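PDB 4Q34: uncharacterized protein from Parabacteroides distasonis, which probably hydrolyses ester bonds as an alpha/beta-hydrolase-fold esterase, its natural substrate being unknown. Local coordinates for residues 65-79 and 301-314. Sequence-based numbering, arbitrary orientation. Where two conformers were deposited one is given.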
loop_
_atom_site.group_PDB
_atom_site.type_symbol
_atom_site.label_atom_id
_atom_site.label_comp_id
_atom_site.label_asym_id
_atom_site.label_seq_id
_atom_site.Cartn_x
_atom_site.Cartn_y
_atom_site.Cartn_z
ATOM N N THR A 65 -3.584 13.182 6.207
ATOM C CA THR A 65 -2.992 13.398 7.527
ATOM C C THR A 65 -3.750 12.567 8.558
ATOM O O THR A 65 -4.894 12.135 8.338
ATOM C CB THR A 65 -3.017 14.902 7.894
ATOM O OG1 THR A 65 -4.355 15.327 8.240
ATOM C CG2 THR A 65 -2.470 15.748 6.782
ATOM N N PRO A 66 -3.156 12.363 9.743
ATOM C CA PRO A 66 -3.868 11.522 10.695
ATOM C C PRO A 66 -5.243 12.061 11.154
ATOM O O PRO A 66 -6.138 11.285 11.508
ATOM C CB PRO A 66 -2.902 11.387 11.868
ATOM C CG PRO A 66 -1.664 12.076 11.511
ATOM C CD PRO A 66 -1.801 12.747 10.170
ATOM N N ASP A 67 -5.408 13.382 11.107
ATOM C CA ASP A 67 -6.655 14.027 11.446
ATOM C C ASP A 67 -7.607 14.236 10.272
ATOM O O ASP A 67 -8.663 14.848 10.442
ATOM C CB ASP A 67 -6.407 15.361 12.136
ATOM C CG ASP A 67 -5.644 16.348 11.282
ATOM O OD1 ASP A 67 -4.576 16.013 10.714
ATOM O OD2 ASP A 67 -6.131 17.490 11.186
ATOM N N GLY A 68 -7.267 13.704 9.103
ATOM C CA GLY A 68 -8.180 13.634 7.995
ATOM C C GLY A 68 -8.089 14.705 6.914
ATOM O O GLY A 68 -8.969 14.770 6.057
ATOM N N ARG A 69 -7.013 15.491 6.905
ATOM C CA ARG A 69 -6.804 16.587 5.942
ATOM C C ARG A 69 -5.946 16.095 4.785
ATOM O O ARG A 69 -5.294 15.047 4.845
ATOM C CB ARG A 69 -6.115 17.792 6.617
ATOM C CG ARG A 69 -6.999 18.519 7.609
ATOM C CD ARG A 69 -6.231 19.591 8.370
ATOM N NE ARG A 69 -5.181 18.923 9.106
ATOM C CZ ARG A 69 -3.885 18.912 8.808
ATOM N NH1 ARG A 69 -3.385 19.631 7.803
ATOM N NH2 ARG A 69 -3.069 18.202 9.556
ATOM N N GLU A 70 -5.930 16.855 3.699
ATOM C CA GLU A 70 -5.106 16.458 2.555
ATOM C C GLU A 70 -3.636 16.559 2.879
ATOM O O GLU A 70 -3.192 17.495 3.569
ATOM C CB GLU A 70 -5.412 17.374 1.367
ATOM C CG GLU A 70 -6.793 17.157 0.793
ATOM C CD GLU A 70 -6.871 17.835 -0.555
ATOM O OE1 GLU A 70 -6.301 18.950 -0.674
ATOM O OE2 GLU A 70 -7.397 17.229 -1.495
ATOM N N GLY A 71 -2.876 15.584 2.364
ATOM C CA GLY A 71 -1.444 15.605 2.382
ATOM C C GLY A 71 -0.839 15.990 1.056
ATOM O O GLY A 71 -1.533 16.404 0.094
ATOM N N PHE A 72 0.493 15.858 1.006
ATOM C CA PHE A 72 1.276 16.268 -0.151
ATOM C C PHE A 72 0.862 15.540 -1.436
ATOM O O PHE A 72 0.957 16.099 -2.525
ATOM C CB PHE A 72 2.783 16.049 0.116
ATOM C CG PHE A 72 3.441 17.167 0.889
ATOM C CD1 PHE A 72 2.696 18.123 1.573
ATOM C CD2 PHE A 72 4.821 17.294 0.899
ATOM C CE1 PHE A 72 3.334 19.144 2.285
ATOM C CE2 PHE A 72 5.457 18.310 1.596
ATOM C CZ PHE A 72 4.705 19.253 2.271
ATOM N N GLN A 73 0.430 14.284 -1.305
ATOM C CA GLN A 73 -0.060 13.553 -2.462
ATOM C C GLN A 73 -1.114 14.384 -3.248
ATOM O O GLN A 73 -1.048 14.509 -4.485
ATOM C CB GLN A 73 -0.655 12.214 -2.048
ATOM C CG GLN A 73 -1.173 11.409 -3.245
ATOM C CD GLN A 73 -1.616 10.010 -2.874
ATOM O OE1 GLN A 73 -2.051 9.764 -1.774
ATOM N NE2 GLN A 73 -1.427 9.056 -3.792
ATOM N N ASN A 74 -2.119 14.883 -2.525
ATOM C CA ASN A 74 -3.182 15.683 -3.101
ATOM C C ASN A 74 -2.749 17.117 -3.403
ATOM O O ASN A 74 -3.082 17.661 -4.489
ATOM C CB ASN A 74 -4.396 15.720 -2.183
ATOM C CG ASN A 74 -5.165 14.412 -2.144
ATOM O OD1 ASN A 74 -4.628 13.315 -2.406
ATOM N ND2 ASN A 74 -6.423 14.518 -1.793
ATOM N N ILE A 75 -2.021 17.716 -2.471
ATOM C CA ILE A 75 -1.636 19.115 -2.603
ATOM C C ILE A 75 -0.766 19.356 -3.843
ATOM O O ILE A 75 -1.000 20.293 -4.603
ATOM C CB ILE A 75 -0.892 19.582 -1.352
ATOM C CG1 ILE A 75 -1.849 19.620 -0.172
ATOM C CG2 ILE A 75 -0.234 20.980 -1.552
ATOM C CD1 ILE A 75 -1.169 19.712 1.182
ATOM N N PHE A 76 0.240 18.511 -4.058
ATOM C CA PHE A 76 1.127 18.699 -5.200
ATOM C C PHE A 76 0.531 18.245 -6.516
ATOM O O PHE A 76 0.847 18.833 -7.533
ATOM C CB PHE A 76 2.532 18.152 -4.921
ATOM C CG PHE A 76 3.289 19.060 -3.992
ATOM C CD1 PHE A 76 3.856 20.234 -4.488
ATOM C CD2 PHE A 76 3.259 18.851 -2.627
ATOM C CE1 PHE A 76 4.475 21.119 -3.648
ATOM C CE2 PHE A 76 3.886 19.752 -1.746
ATOM C CZ PHE A 76 4.478 20.891 -2.259
ATOM N N LEU A 77 -0.383 17.263 -6.475
ATOM C CA LEU A 77 -1.135 16.896 -7.670
ATOM C C LEU A 77 -1.997 18.072 -8.112
ATOM O O LEU A 77 -2.057 18.386 -9.309
ATOM C CB LEU A 77 -2.025 15.680 -7.368
ATOM C CG LEU A 77 -2.828 15.153 -8.553
ATOM C CD1 LEU A 77 -1.895 14.720 -9.668
ATOM C CD2 LEU A 77 -3.719 14.010 -8.080
ATOM N N ARG A 78 -2.626 18.740 -7.157
ATOM C CA ARG A 78 -3.457 19.922 -7.456
ATOM C C ARG A 78 -2.637 21.060 -8.065
ATOM O O ARG A 78 -3.131 21.836 -8.906
ATOM C CB ARG A 78 -4.204 20.378 -6.201
ATOM C CG ARG A 78 -5.202 21.468 -6.508
ATOM C CD ARG A 78 -6.069 21.767 -5.292
ATOM N NE ARG A 78 -6.974 20.651 -5.019
ATOM C CZ ARG A 78 -6.879 19.840 -3.973
ATOM N NH1 ARG A 78 -5.972 20.063 -3.033
ATOM N NH2 ARG A 78 -7.750 18.844 -3.852
ATOM N N ARG A 79 -1.389 21.148 -7.671
ATOM C CA ARG A 79 -0.433 22.130 -8.177
ATOM C C ARG A 79 0.255 21.723 -9.479
ATOM O O ARG A 79 1.239 22.335 -9.896
ATOM C CB ARG A 79 0.584 22.415 -7.079
ATOM C CG ARG A 79 -0.050 23.070 -5.864
ATOM C CD ARG A 79 0.895 23.322 -4.704
ATOM N NE ARG A 79 0.112 23.839 -3.568
ATOM C CZ ARG A 79 0.579 24.588 -2.579
ATOM N NH1 ARG A 79 1.869 24.930 -2.512
ATOM N NH2 ARG A 79 -0.275 24.988 -1.637
HETATM N N MSE A 301 5.066 17.694 6.886
HETATM C CA MSE A 301 4.190 17.476 5.725
HETATM C C MSE A 301 2.804 17.081 6.081
HETATM O O MSE A 301 1.929 17.201 5.229
HETATM C CB MSE A 301 4.821 16.437 4.718
HETATM C CG MSE A 301 4.774 14.966 5.178
HETATM SE SE MSE A 301 5.849 14.459 6.709
HETATM C CE MSE A 301 7.554 14.861 5.966
ATOM N N SER A 302 2.540 16.592 7.308
ATOM C CA SER A 302 1.157 16.193 7.708
ATOM C C SER A 302 0.620 16.992 8.900
ATOM O O SER A 302 -0.488 16.753 9.369
ATOM C CB SER A 302 1.055 14.672 7.970
ATOM O OG SER A 302 1.982 14.216 8.961
ATOM N N ASP A 303 1.432 17.920 9.383
ATOM C CA ASP A 303 1.033 18.787 10.500
ATOM C C ASP A 303 -0.148 19.704 10.101
ATOM O O ASP A 303 -0.466 19.842 8.922
ATOM C CB ASP A 303 2.219 19.643 10.938
ATOM C CG ASP A 303 3.240 18.887 11.775
ATOM O OD1 ASP A 303 2.971 17.778 12.310
ATOM O OD2 ASP A 303 4.357 19.430 11.895
ATOM N N LEU A 304 -0.741 20.379 11.087
ATOM C CA LEU A 304 -1.903 21.254 10.847
ATOM C C LEU A 304 -1.623 22.368 9.883
ATOM O O LEU A 304 -2.554 22.794 9.196
ATOM C CB LEU A 304 -2.437 21.842 12.155
ATOM C CG LEU A 304 -3.023 20.794 13.118
ATOM C CD1 LEU A 304 -3.330 21.482 14.457
ATOM C CD2 LEU A 304 -4.286 20.154 12.557
ATOM N N ASN A 305 -0.374 22.835 9.814
ATOM C CA ASN A 305 0.009 23.934 8.907
ATOM C C ASN A 305 0.709 23.406 7.656
ATOM O O ASN A 305 1.563 24.091 7.080
ATOM C CB ASN A 305 0.939 24.929 9.638
ATOM C CG ASN A 305 2.236 24.294 10.110
ATOM O OD1 ASN A 305 2.413 23.073 10.060
ATOM N ND2 ASN A 305 3.176 25.124 10.522
ATOM N N ASN A 306 0.376 22.192 7.256
ATOM C CA ASN A 306 1.109 21.561 6.159
ATOM C C ASN A 306 0.967 22.281 4.814
ATOM O O ASN A 306 1.839 22.167 3.951
ATOM C CB ASN A 306 0.826 20.068 6.023
ATOM C CG ASN A 306 -0.577 19.745 5.533
ATOM O OD1 ASN A 306 -1.507 20.514 5.650
ATOM N ND2 ASN A 306 -0.715 18.542 4.953
ATOM N N ILE A 307 -0.113 23.041 4.649
ATOM C CA ILE A 307 -0.236 23.833 3.426
ATOM C C ILE A 307 0.861 24.903 3.383
ATOM O O ILE A 307 1.460 25.178 2.357
ATOM C CB ILE A 307 -1.666 24.412 3.250
ATOM C CG1 ILE A 307 -2.680 23.256 3.056
ATOM C CG2 ILE A 307 -1.691 25.412 2.095
ATOM C CD1 ILE A 307 -4.157 23.641 3.105
ATOM N N GLU A 308 1.091 25.569 4.505
ATOM C CA GLU A 308 2.165 26.542 4.612
ATOM C C GLU A 308 3.507 25.857 4.381
ATOM O O GLU A 308 4.404 26.430 3.768
ATOM C CB GLU A 308 2.156 27.236 5.992
ATOM C CG GLU A 308 0.850 27.957 6.312
ATOM C CD GLU A 308 0.860 28.614 7.688
ATOM O OE1 GLU A 308 1.764 29.410 7.972
ATOM O OE2 GLU A 308 -0.051 28.335 8.487
ATOM N N VAL A 309 3.654 24.617 4.869
ATOM C CA VAL A 309 4.905 23.852 4.681
ATOM C C VAL A 309 5.060 23.586 3.152
ATOM O O VAL A 309 6.131 23.797 2.581
ATOM C CB VAL A 309 4.881 22.561 5.501
ATOM C CG1 VAL A 309 6.105 21.717 5.217
ATOM C CG2 VAL A 309 4.809 22.854 7.024
ATOM N N ALA A 310 3.955 23.226 2.519
ATOM C CA ALA A 310 3.931 22.970 1.070
ATOM C C ALA A 310 4.277 24.241 0.289
ATOM O O ALA A 310 5.026 24.191 -0.668
ATOM C CB ALA A 310 2.584 22.418 0.627
ATOM N N ASP A 311 3.767 25.401 0.722
ATOM C CA ASP A 311 4.088 26.636 0.039
ATOM C C ASP A 311 5.599 26.951 0.024
ATOM O O ASP A 311 6.143 27.467 -0.967
ATOM C CB ASP A 311 3.336 27.832 0.662
ATOM C CG ASP A 311 1.825 27.810 0.397
ATOM O OD1 ASP A 311 1.348 27.092 -0.498
ATOM O OD2 ASP A 311 1.099 28.527 1.128
ATOM N N LEU A 312 6.261 26.642 1.135
ATOM C CA LEU A 312 7.710 26.821 1.248
ATOM C C LEU A 312 8.416 25.945 0.250
ATOM O O LEU A 312 9.340 26.394 -0.442
ATOM C CB LEU A 312 8.235 26.459 2.639
ATOM C CG LEU A 312 8.079 27.499 3.732
ATOM C CD1 LEU A 312 8.511 26.818 5.017
ATOM C CD2 LEU A 312 8.906 28.740 3.428
ATOM N N LEU A 313 7.994 24.692 0.172
ATOM C CA LEU A 313 8.567 23.808 -0.817
ATOM C C LEU A 313 8.296 24.301 -2.265
ATOM O O LEU A 313 9.217 24.307 -3.104
ATOM C CB LEU A 313 8.078 22.362 -0.628
ATOM C CG LEU A 313 8.626 21.328 -1.622
ATOM C CD1 LEU A 313 10.145 21.273 -1.691
ATOM C CD2 LEU A 313 8.021 19.970 -1.302
ATOM N N SER A 314 7.064 24.675 -2.572
ATOM C CA SER A 314 6.738 25.190 -3.935
ATOM C C SER A 314 7.630 26.385 -4.282
ATOM O O SER A 314 8.061 26.544 -5.393
ATOM C CB SER A 314 5.286 25.640 -4.040
ATOM O OG SER A 314 4.389 24.546 -4.075
HETATM O O HOH W 1 -4.242 19.994 3.691
HETATM O O HOH W 2 1.929 15.155 3.323
#
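Phe72 enters helix 306-314 as a knob into the hole formed by Asn306, Val309, Ala310 and Leu313, a compact example of how an alpha/beta hydrolase fold packs apolar groups between two helical segments, 72-78 and 306-314, crossing at -47°, and leaves polar anchoring largely to the residues flanking them. One face of its ring receives CB of selenomethionine Met301 in a CH-pi contact, 3.7 Å from the centroid, while CE2 of Phe76 covers the opposite face. Ala310 CB packs beside both rings, touching Phe72 CE1 and Phe76 CZ, and also meets Ile75 CG2. Beyond this core, Val309 and Leu313 reach Tyr198 of the central sheet.

Polar groups hold both ends. In the first helical turn, Asn306 is rotated (chi1 70°) to let ND2 bridge two carbonyls: it donates almost straight (168°) to Glu70 O, in the carbonyl plane, at 3.0 Å, and also bonds Met301 O, close to the amide plane. The guanidinium of Arg69, held side-on by Asp67, bonds Ser302 O through NH2 from above the carbonyl plane, and Leu304 CA lies against one face. At the far end, the extended Arg79 meets Asp311 end-on, the two groups nearly coplanar: NH1 and NH2 both converge on OD1, and NH1 also bonds Ser314 OG at 3.0 Å, in the guanidinium plane.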